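Local coordinates for peridinin-chlorophyll A protein (Amphidinium carterae, PDB 2C9E) that probably serves as a water-soluble light-harvesting antenna, capturing blue-green light with peridinin and chlorophyll a, at residues Val48-Glu53 / His244-Lys249; Leu56-Pro60 / Ala157-Val161; Gln43-Val48 / Thr114-Glu118. All coordinates share one frame; numbering follows the deposited sequence.

Interaction 1 of 3, residues Val48-Glu53 / His244-Lys249; sequences VEKLLE and HVRAIK. With CLA (chlorophyll a), chain C.
Helices 41-55 and 234-251, one from each of the two related sequence regions of this protein, meet as an antiparallel pair beside a chlorophyll a site, with Glu-49 closest to Val-245 along the backbones. The local axes approach to 9.4 Å at an angle of 156°. In the apolar middle, Val-245 CG2 presses on Leu-52 CB at 3.7 Å, while Ile-248 CD1 reaches Val-48 CG1 at 4.0 Å. Val-48 and Leu-52 also carry their outer methyls to the chlorophyll: CG1 of Val-48 meets the vinyl carbon CBB, and both CD1 and CD2 of Leu-52 meet the ring methyl CMC. His-244 sits between helix and pigment. With its CG anti to the carbonyl carbon (chi1 -72°), the imidazole lays one face over the macrocycle's pyrrole ring that holds NC, C1C lying off-centre toward the imidazole's rim. At the imidazole edge, NE2 hydrogen-bonds at 2.7 Å to the water that ligates the magnesium, whose Mg-O distance is 2.1 Å. ND1 is tied to the carbonyl of Ala-240 one helical turn earlier, which limits how the ring can rotate. On the side away from the pigment the contact turns polar. The extended Glu-49 passes its carboxylate across the aliphatic part of Lys-249, and Glu-53 OE2 makes a long salt bridge of 3.9 Å to Lys-249 NZ, backed by a water that bonds to both atoms. OE2 of Glu-49 and OE2 of Glu-53 approach to 2.8 Å, a closeness that would probably raise the proton affinity of one or both carboxylates, with the lysine charge nearby offsetting part of the repulsion. At the pigment the protein holds the metal through a water, His-244 acting from the second shell by holding the water that is the ligand.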
# COMPACT_ATOMS: atom_id res chain seq x y z
N VAL A 48 -6.27 8.46 -1.73
CA VAL A 48 -4.93 7.88 -1.65
C VAL A 48 -3.95 8.95 -1.16
O VAL A 48 -3.04 8.67 -0.36
CB VAL A 48 -4.51 7.35 -2.99
CG1 VAL A 48 -2.99 7.08 -3.03
CG2 VAL A 48 -5.29 6.12 -3.27
N GLU A 49 -4.14 10.18 -1.65
CA GLU A 49 -3.32 11.28 -1.22
C GLU A 49 -3.46 11.46 0.32
O GLU A 49 -2.49 11.72 1.02
CB GLU A 49 -3.77 12.59 -1.90
CG GLU A 49 -2.91 13.75 -1.52
CD GLU A 49 -3.52 15.11 -1.86
OE1 GLU A 49 -4.11 15.27 -2.95
OE2 GLU A 49 -3.37 16.04 -1.04
N LYS A 50 -4.67 11.33 0.85
CA LYS A 50 -4.86 11.51 2.29
C LYS A 50 -4.26 10.34 3.03
O LYS A 50 -3.67 10.48 4.11
CB LYS A 50 -6.36 11.68 2.61
CG LYS A 50 -6.92 12.98 2.02
CD LYS A 50 -8.39 13.09 2.17
CE LYS A 50 -8.80 14.53 2.12
NZ LYS A 50 -7.91 15.39 3.03
N LEU A 51 -4.39 9.16 2.46
CA LEU A 51 -3.80 7.98 3.12
C LEU A 51 -2.26 8.14 3.35
O LEU A 51 -1.68 7.79 4.43
CB LEU A 51 -4.10 6.76 2.24
CG LEU A 51 -3.61 5.41 2.74
CD1 LEU A 51 -4.43 4.99 3.97
CD2 LEU A 51 -3.72 4.36 1.58
N LEU A 52 -1.57 8.60 2.31
CA LEU A 52 -0.13 8.79 2.37
C LEU A 52 0.19 9.94 3.32
O LEU A 52 1.15 9.84 4.11
CB LEU A 52 0.38 9.09 0.97
CG LEU A 52 0.23 7.96 -0.08
CD1 LEU A 52 0.79 8.42 -1.49
CD2 LEU A 52 0.94 6.73 0.41
N GLU A 53 -0.58 11.03 3.26
CA GLU A 53 -0.33 12.15 4.19
C GLU A 53 -0.45 11.63 5.65
O GLU A 53 0.45 11.89 6.47
CB GLU A 53 -1.30 13.29 3.95
CG GLU A 53 -1.02 14.06 2.66
CD GLU A 53 -2.21 14.93 2.20
OE1 GLU A 53 -3.36 14.68 2.62
OE2 GLU A 53 -2.00 15.87 1.41
N HIS A 244 5.08 11.37 -4.07
CA HIS A 244 3.79 10.95 -4.67
C HIS A 244 2.65 11.86 -4.18
O HIS A 244 1.76 12.18 -4.94
CB HIS A 244 3.44 9.50 -4.32
CG HIS A 244 4.29 8.46 -5.01
ND1 HIS A 244 5.57 8.14 -4.61
CD2 HIS A 244 4.00 7.64 -6.06
CE1 HIS A 244 6.05 7.17 -5.38
NE2 HIS A 244 5.11 6.85 -6.27
N VAL A 245 2.65 12.24 -2.89
CA VAL A 245 1.62 13.15 -2.33
C VAL A 245 1.68 14.41 -3.20
O VAL A 245 0.67 14.94 -3.63
CB VAL A 245 1.90 13.60 -0.82
CG1 VAL A 245 0.98 14.78 -0.45
CG2 VAL A 245 1.63 12.43 0.18
N ARG A 246 2.87 14.90 -3.48
CA ARG A 246 2.92 16.10 -4.32
C ARG A 246 2.38 15.85 -5.75
O ARG A 246 1.60 16.65 -6.28
CB ARG A 246 4.34 16.65 -4.39
CG ARG A 246 4.50 17.72 -5.45
CD ARG A 246 5.96 17.90 -5.84
NE ARG A 246 6.75 18.47 -4.75
CZ ARG A 246 7.90 17.95 -4.34
NH1 ARG A 246 8.37 16.85 -4.94
NH2 ARG A 246 8.58 18.54 -3.35
N ALA A 247 2.79 14.74 -6.36
CA ALA A 247 2.35 14.40 -7.73
C ALA A 247 0.82 14.34 -7.88
O ALA A 247 0.23 14.89 -8.82
CB ALA A 247 2.96 13.08 -8.12
N ILE A 248 0.18 13.68 -6.94
CA ILE A 248 -1.26 13.53 -6.98
C ILE A 248 -1.94 14.90 -6.96
O ILE A 248 -2.86 15.14 -7.72
CB ILE A 248 -1.74 12.70 -5.78
CG1 ILE A 248 -1.16 11.29 -5.87
CG2 ILE A 248 -3.27 12.74 -5.70
CD1 ILE A 248 -1.48 10.44 -4.63
N LYS A 249 -1.49 15.80 -6.09
CA LYS A 249 -2.09 17.12 -6.03
C LYS A 249 -1.96 17.75 -7.41
O LYS A 249 -2.94 18.29 -7.94
CB LYS A 249 -1.41 17.98 -4.94
CG LYS A 249 -1.68 17.40 -3.52
CD LYS A 249 -0.66 17.83 -2.45
CE LYS A 249 -1.29 18.74 -1.42
NZ LYS A 249 -0.37 18.96 -0.27
MG CLA C . 4.29 3.15 -7.45
CHA CLA C . 6.04 0.60 -9.10
CHB CLA C . 1.77 2.89 -9.81
CHC CLA C . 2.14 4.93 -5.38
CHD CLA C . 6.45 2.66 -4.75
NA CLA C . 4.03 2.02 -9.31
C1A CLA C . 4.89 1.02 -9.79
C2A CLA C . 4.30 0.40 -11.04
C3A CLA C . 3.10 1.28 -11.36
C4A CLA C . 2.90 2.12 -10.09
CMA CLA C . 3.44 2.22 -12.53
CAA CLA C . 3.86 -1.04 -10.78
CBA CLA C . 3.48 -1.79 -12.06
CGA CLA C . 2.84 -3.14 -11.79
O1A CLA C . 2.44 -3.80 -12.75
O2A CLA C . 2.67 -3.67 -10.43
NB CLA C . 2.35 3.89 -7.62
C1B CLA C . 1.52 3.70 -8.71
C2B CLA C . 0.37 4.54 -8.57
C3B CLA C . 0.44 5.14 -7.34
C4B CLA C . 1.69 4.67 -6.70
CMB CLA C . -0.75 4.78 -9.65
CAB CLA C . -0.68 6.04 -7.06
CBB CLA C . -0.74 6.71 -5.90
NC CLA C . 4.30 3.69 -5.41
C1C CLA C . 3.35 4.48 -4.78
C2C CLA C . 3.84 4.82 -3.45
C3C CLA C . 5.03 4.19 -3.28
C4C CLA C . 5.31 3.46 -4.51
CMC CLA C . 3.16 5.70 -2.40
CAC CLA C . 5.92 4.23 -2.06
CBC CLA C . 6.95 5.42 -2.14
ND CLA C . 5.85 1.93 -6.99
C1D CLA C . 6.72 1.95 -5.93
C2D CLA C . 7.95 1.28 -6.26
C3D CLA C . 7.74 0.74 -7.47
C4D CLA C . 6.44 1.13 -7.90
CMD CLA C . 9.21 1.17 -5.34
CAD CLA C . 8.25 -0.16 -8.48
OBD CLA C . 9.41 -0.56 -8.70
CBD CLA C . 7.13 -0.47 -9.44
CGD CLA C . 7.67 -0.27 -10.84
O1D CLA C . 7.55 0.82 -11.40
O2D CLA C . 8.35 -1.28 -11.44
CED CLA C . 8.98 -1.07 -12.58
C1 CLA C . 2.05 -4.97 -10.30
C2 CLA C . 1.99 -5.26 -8.94
C3 CLA C . 2.20 -6.45 -8.25
C4 CLA C . 2.56 -7.81 -8.96
C5 CLA C . 2.11 -6.54 -6.67
C6 CLA C . 1.66 -5.22 -5.96
C7 CLA C . 1.79 -5.31 -4.42
C8 CLA C . 1.44 -4.01 -3.64
C9 CLA C . 1.96 -4.10 -2.19
C10 CLA C . -0.10 -3.85 -3.63
C11 CLA C . -0.67 -2.82 -2.63
C12 CLA C . -2.16 -2.54 -2.89
C13 CLA C . -3.09 -3.76 -2.93
C14 CLA C . -4.39 -3.52 -3.65
C15 CLA C . -3.35 -4.24 -1.49
C16 CLA C . -4.14 -3.31 -0.59
C17 CLA C . -3.98 -3.77 0.84
C18 CLA C . -4.84 -3.04 1.87
C19 CLA C . -4.57 -3.60 3.24
C20 CLA C . -6.31 -3.20 1.53
O HOH W 1 0.75 17.24 2.08
O HOH W 2 5.14 4.97 -8.14

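Interaction 2 of 3, residues Leu56-Pro60 / Ala157-Val161; sequences LTMDP and AKAPV
Pro-60 and Pro-160 meet where the turn between helices 41-55 and 60-77 packs against the loop that follows helix 132-152. The two rings cross at a slant: CG of Pro-60, in the exo pucker, rests 3.7 Å from CB of the endo-puckered Pro-160. CD of Pro-160 lies 3.3 Å from Met-58 O and also borders the carbonyl of Leu-56; Leu-56 and Met-58 also line a peridinin pocket. Ala-159 CB packs against Leu-56 O at 3.5 Å. For Asp-59, at the N-cap of helix 60-77, CG anti to its own nitrogen (chi1 179°) sets the carboxylate alongside Lys-158 CB, 3.9 Å from CG; it also caps a backbone N and pairs with Lys-61. Lys-158 runs alongside; kinks at chi2 (-126°) and chi3 (66°) carry its amine off, leaving NZ 5.4 Å from Asp-59 OD2, beyond a salt bridge. Cutting Pro-60 back to an alanine would probably open a gap beside Pro-160 and let the start of the helix flex more. Direct hydrogen bonds between the two loops are absent; waters do that work. One donates to Leu-56 O and to Pro-160 O, each at 2.9 Å, and another joins Thr-57 O to Lys-158 N. The loops are therefore held by the two proline rings, by carbons laid on carbonyl oxygens and by water bridges, Asp-59 and Lys-158 contributing at most a long-range attraction.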
# COMPACT_ATOMS: atom_id res chain seq x y z
N LEU A 56 2.39 9.90 6.77
CA LEU A 56 3.51 10.81 6.96
C LEU A 56 3.46 11.54 8.30
O LEU A 56 4.38 12.25 8.63
CB LEU A 56 3.58 11.82 5.80
CG LEU A 56 4.31 11.32 4.55
CD1 LEU A 56 4.25 12.34 3.41
CD2 LEU A 56 5.74 11.06 4.88
N THR A 57 2.41 11.33 9.08
CA THR A 57 2.32 11.98 10.39
C THR A 57 2.73 11.01 11.51
O THR A 57 2.92 11.42 12.65
CB THR A 57 0.89 12.48 10.72
OG1 THR A 57 -0.02 11.37 10.79
CG2 THR A 57 0.41 13.51 9.70
N MET A 58 2.87 9.74 11.17
CA MET A 58 3.21 8.68 12.12
C MET A 58 4.67 8.60 12.52
O MET A 58 5.56 9.08 11.80
CB MET A 58 2.78 7.33 11.55
CG MET A 58 1.25 7.19 11.38
SD MET A 58 0.77 5.72 10.39
CE MET A 58 -1.02 5.77 10.53
N ASP A 59 4.91 7.96 13.66
CA ASP A 59 6.25 7.75 14.18
C ASP A 59 6.90 6.62 13.36
O ASP A 59 6.50 5.45 13.44
CB ASP A 59 6.09 7.35 15.64
CG ASP A 59 7.41 7.08 16.32
OD1 ASP A 59 8.44 6.90 15.65
OD2 ASP A 59 7.40 7.04 17.56
N PRO A 60 7.93 6.94 12.57
CA PRO A 60 8.54 5.86 11.78
C PRO A 60 8.90 4.58 12.56
O PRO A 60 8.83 3.46 12.01
CB PRO A 60 9.78 6.54 11.15
CG PRO A 60 9.39 8.04 11.11
CD PRO A 60 8.65 8.22 12.41
N ALA A 157 3.08 14.04 16.75
CA ALA A 157 4.24 14.75 17.24
C ALA A 157 5.58 14.15 16.84
O ALA A 157 6.62 14.77 17.01
CB ALA A 157 4.15 14.90 18.76
N LYS A 158 5.57 12.93 16.30
CA LYS A 158 6.83 12.31 15.89
C LYS A 158 6.86 12.12 14.39
O LYS A 158 7.54 11.22 13.89
CB LYS A 158 7.03 10.97 16.61
CG LYS A 158 6.81 11.05 18.10
CD LYS A 158 7.99 10.52 18.84
CE LYS A 158 9.21 11.42 18.61
NZ LYS A 158 10.43 11.04 19.43
N ALA A 159 6.12 12.94 13.68
CA ALA A 159 6.11 12.84 12.23
C ALA A 159 7.55 13.08 11.84
O ALA A 159 8.26 13.86 12.49
CB ALA A 159 5.21 13.95 11.62
N PRO A 160 8.02 12.39 10.79
CA PRO A 160 9.41 12.58 10.36
C PRO A 160 9.59 13.90 9.61
O PRO A 160 8.65 14.45 9.01
CB PRO A 160 9.66 11.36 9.47
CG PRO A 160 8.32 11.11 8.89
CD PRO A 160 7.39 11.27 10.07
N VAL A 161 10.82 14.43 9.67
CA VAL A 161 11.15 15.67 8.98
C VAL A 161 11.26 15.26 7.53
O VAL A 161 11.85 14.23 7.21
CB VAL A 161 12.52 16.24 9.45
CG1 VAL A 161 12.90 17.42 8.57
CG2 VAL A 161 12.45 16.68 10.91
O HOH W 3 6.13 14.33 7.55
O HOH W 4 4.03 11.01 15.47

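Interaction 3 of 3, residues Gln43-Val48 / Thr114-Glu118; sequences QAALAV and TAFPE. With CLA (chlorophyll a), chain B.
Ala-47 sets its methyl squarely on the Phe-116 ring: CB stands 3.3 Å from the centroid, 11° off the ring normal, in a close CH-pi contact. The opposite face receives the phytyl tail of a chlorophyll a, whose C5 lies over the ring centre 3.7 Å above the plane, so the phenyl is a flat layer between helix and lipid-like chain. Although the CA-CB bond of Phe-116 leaves the helix, a first torsion of -76° brings the far end of the ring back to it, where CE2 lies 4.1 Å from Val-48 CG2. The loop between helices 106-111 and 119-128 thus lies along one flank of helix 41-55, in an all-helical fold wrapped round its pigments; peridinin touches both Ala-44 and Phe-116. Pro-117 turns the CG-CD rim of its ring to the preceding turn of the helix, CG meeting Ala-44 CB at 4.0 Å, and its carbonyl is hydrogen-bonded to the hydroxyl of Tyr-32. Gln-43 slides over one face of that ring, running the opposite way. Its extended chain, CG anti to the backbone N (chi1 -165°), delivers NE2 to Ala-115 O in a 3.2 Å hydrogen bond. The amide nitrogen comes from well above the carbonyl plane. A water donates a second hydrogen bond to Ala-115 O at 2.8 Å, and a weak one to Gln-43 O.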
# COMPACT_ATOMS: atom_id res chain seq x y z
N GLN A 43 -12.22 11.23 -6.36
CA GLN A 43 -12.36 10.99 -4.94
C GLN A 43 -11.39 9.88 -4.52
O GLN A 43 -10.76 9.96 -3.46
CB GLN A 43 -13.79 10.57 -4.59
CG GLN A 43 -14.07 10.67 -3.07
CD GLN A 43 -15.43 10.06 -2.62
OE1 GLN A 43 -16.39 9.99 -3.42
NE2 GLN A 43 -15.51 9.65 -1.33
N ALA A 44 -11.26 8.85 -5.35
CA ALA A 44 -10.34 7.74 -5.08
C ALA A 44 -8.91 8.25 -5.06
O ALA A 44 -8.12 7.89 -4.18
CB ALA A 44 -10.50 6.63 -6.15
N ALA A 45 -8.55 9.11 -6.00
CA ALA A 45 -7.15 9.62 -6.04
C ALA A 45 -6.85 10.54 -4.83
O ALA A 45 -5.74 10.48 -4.23
CB ALA A 45 -6.89 10.37 -7.43
N LEU A 46 -7.83 11.38 -4.46
CA LEU A 46 -7.67 12.25 -3.28
C LEU A 46 -7.56 11.38 -2.02
O LEU A 46 -6.75 11.66 -1.13
CB LEU A 46 -8.87 13.18 -3.12
CG LEU A 46 -8.90 14.08 -1.88
CD1 LEU A 46 -7.58 14.92 -1.75
CD2 LEU A 46 -10.10 15.04 -2.02
N ALA A 47 -8.34 10.31 -1.96
CA ALA A 47 -8.26 9.43 -0.78
C ALA A 47 -6.87 8.86 -0.63
O ALA A 47 -6.34 8.76 0.46
CB ALA A 47 -9.27 8.30 -0.90
N VAL A 48 -6.27 8.46 -1.73
CA VAL A 48 -4.93 7.88 -1.65
C VAL A 48 -3.95 8.95 -1.16
O VAL A 48 -3.04 8.67 -0.36
CB VAL A 48 -4.51 7.35 -2.99
CG1 VAL A 48 -2.99 7.08 -3.03
CG2 VAL A 48 -5.29 6.12 -3.27
N THR A 114 -14.21 8.27 5.86
CA THR A 114 -15.12 8.75 4.83
C THR A 114 -14.40 9.20 3.56
O THR A 114 -15.02 9.78 2.68
CB THR A 114 -15.95 9.98 5.36
OG1 THR A 114 -15.06 11.07 5.65
CG2 THR A 114 -16.66 9.65 6.66
N ALA A 115 -13.11 8.95 3.46
CA ALA A 115 -12.39 9.40 2.29
C ALA A 115 -12.54 8.58 1.01
O ALA A 115 -12.64 9.14 -0.09
CB ALA A 115 -10.92 9.56 2.64
N PHE A 116 -12.57 7.26 1.11
CA PHE A 116 -12.69 6.44 -0.10
C PHE A 116 -14.11 6.31 -0.64
O PHE A 116 -15.05 6.22 0.10
CB PHE A 116 -12.10 5.02 0.16
CG PHE A 116 -10.60 5.01 0.16
CD1 PHE A 116 -9.89 5.23 1.34
CD2 PHE A 116 -9.90 4.90 -1.03
CE1 PHE A 116 -8.50 5.37 1.32
CE2 PHE A 116 -8.53 5.04 -1.08
CZ PHE A 116 -7.81 5.27 0.08
N PRO A 117 -14.28 6.34 -1.97
CA PRO A 117 -15.64 6.22 -2.52
C PRO A 117 -16.41 4.94 -2.25
O PRO A 117 -15.87 3.83 -2.36
CB PRO A 117 -15.44 6.42 -4.03
CG PRO A 117 -14.01 6.03 -4.23
CD PRO A 117 -13.34 6.71 -3.04
N GLU A 118 -17.66 5.13 -1.87
CA GLU A 118 -18.58 4.04 -1.60
C GLU A 118 -18.07 2.99 -0.62
O GLU A 118 -18.33 1.78 -0.78
CB GLU A 118 -18.96 3.38 -2.90
CG GLU A 118 -20.43 3.45 -3.15
CD GLU A 118 -20.80 4.50 -4.18
OE1 GLU A 118 -20.65 4.21 -5.41
OE2 GLU A 118 -21.22 5.62 -3.77
MG CLA B . -4.20 -3.74 7.30
CHA CLA B . -7.06 -1.81 8.16
CHB CLA B . -6.35 -6.10 5.79
CHC CLA B . -1.58 -5.13 5.51
CHD CLA B . -2.22 -1.01 8.17
NA CLA B . -6.42 -3.86 6.97
C1A CLA B . -7.39 -3.00 7.52
C2A CLA B . -8.78 -3.60 7.33
C3A CLA B . -8.52 -4.99 6.72
C4A CLA B . -7.02 -5.03 6.44
CMA CLA B . -8.96 -6.11 7.75
CAA CLA B . -9.69 -2.83 6.38
CBA CLA B . -9.02 -2.57 5.05
CGA CLA B . -9.95 -1.94 4.04
O1A CLA B . -10.51 -0.88 4.32
O2A CLA B . -10.18 -2.51 2.85
NB CLA B . -3.98 -5.40 6.02
C1B CLA B . -4.98 -6.26 5.60
C2B CLA B . -4.35 -7.39 4.93
C3B CLA B . -3.01 -7.13 4.86
C4B CLA B . -2.79 -5.82 5.44
CMB CLA B . -5.00 -8.68 4.38
CAB CLA B . -2.15 -8.20 4.30
CBB CLA B . -0.75 -8.09 4.31
NC CLA B . -2.26 -3.17 6.91
C1C CLA B . -1.33 -3.91 6.18
C2C CLA B . -0.04 -3.24 6.26
C3C CLA B . -0.21 -2.11 7.01
C4C CLA B . -1.61 -2.06 7.44
CMC CLA B . 1.31 -3.80 5.69
CAC CLA B . 0.90 -1.12 7.32
CBC CLA B . 1.28 -1.20 8.81
ND CLA B . -4.50 -1.81 7.94
C1D CLA B . -3.61 -0.89 8.41
C2D CLA B . -4.31 0.19 9.10
C3D CLA B . -5.62 -0.11 9.02
C4D CLA B . -5.74 -1.37 8.34
CMD CLA B . -3.75 1.45 9.78
CAD CLA B . -6.96 0.31 9.35
OBD CLA B . -7.36 1.17 10.14
CBD CLA B . -7.93 -0.60 8.55
CGD CLA B . -9.09 -1.01 9.41
O1D CLA B . -9.03 -2.06 10.09
O2D CLA B . -10.21 -0.22 9.43
CED CLA B . -11.30 -0.46 10.25
C1 CLA B . -10.79 -1.69 1.81
C2 CLA B . -9.80 -0.77 1.30
C3 CLA B . -9.87 0.60 1.28
C4 CLA B . -11.08 1.35 1.82
C5 CLA B . -8.80 1.49 0.71
C6 CLA B . -7.56 0.74 0.17
C7 CLA B . -6.59 1.71 -0.50
C8 CLA B . -5.36 1.04 -1.09
C9 CLA B . -4.44 0.49 0.03
C10 CLA B . -4.65 2.00 -2.04
C11 CLA B . -3.51 1.37 -2.83
C12 CLA B . -2.75 2.32 -3.81
C13 CLA B . -1.59 1.61 -4.55
C14 CLA B . -0.71 2.59 -5.30
C15 CLA B . -2.14 0.56 -5.52
C16 CLA B . -1.07 -0.29 -6.18
C17 CLA B . -1.71 -1.36 -7.00
C18 CLA B . -0.73 -2.28 -7.74
C19 CLA B . 0.04 -1.60 -8.85
C20 CLA B . -1.48 -3.47 -8.30
O HOH W 5 -12.13 11.78 -0.96
O HOH W 6 -3.70 -4.92 9.09

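Overall arrangement
Helix 41-55 carries interactions 1 and 3, whose centres are about 11 Å apart and which share Val-48; they also touch where Ile-248 packs on the carbonyl of Ala-45. Interaction 2 takes up the turn after that helix, its centre about 16 Å from that of interaction 1 and about 22 Å from that of interaction 3, and meets interaction 1 through Leu-56 and Val-245. Along the chain the segments of interaction 3 alternate with those of the other two, and both segments of interaction 2 fall between those of interaction 1. One helix and its turn are held in order by loop 114-118, helix 234-251 and the loop between helices 132-152 and 176-192, with chlorophyll touching both helix contacts.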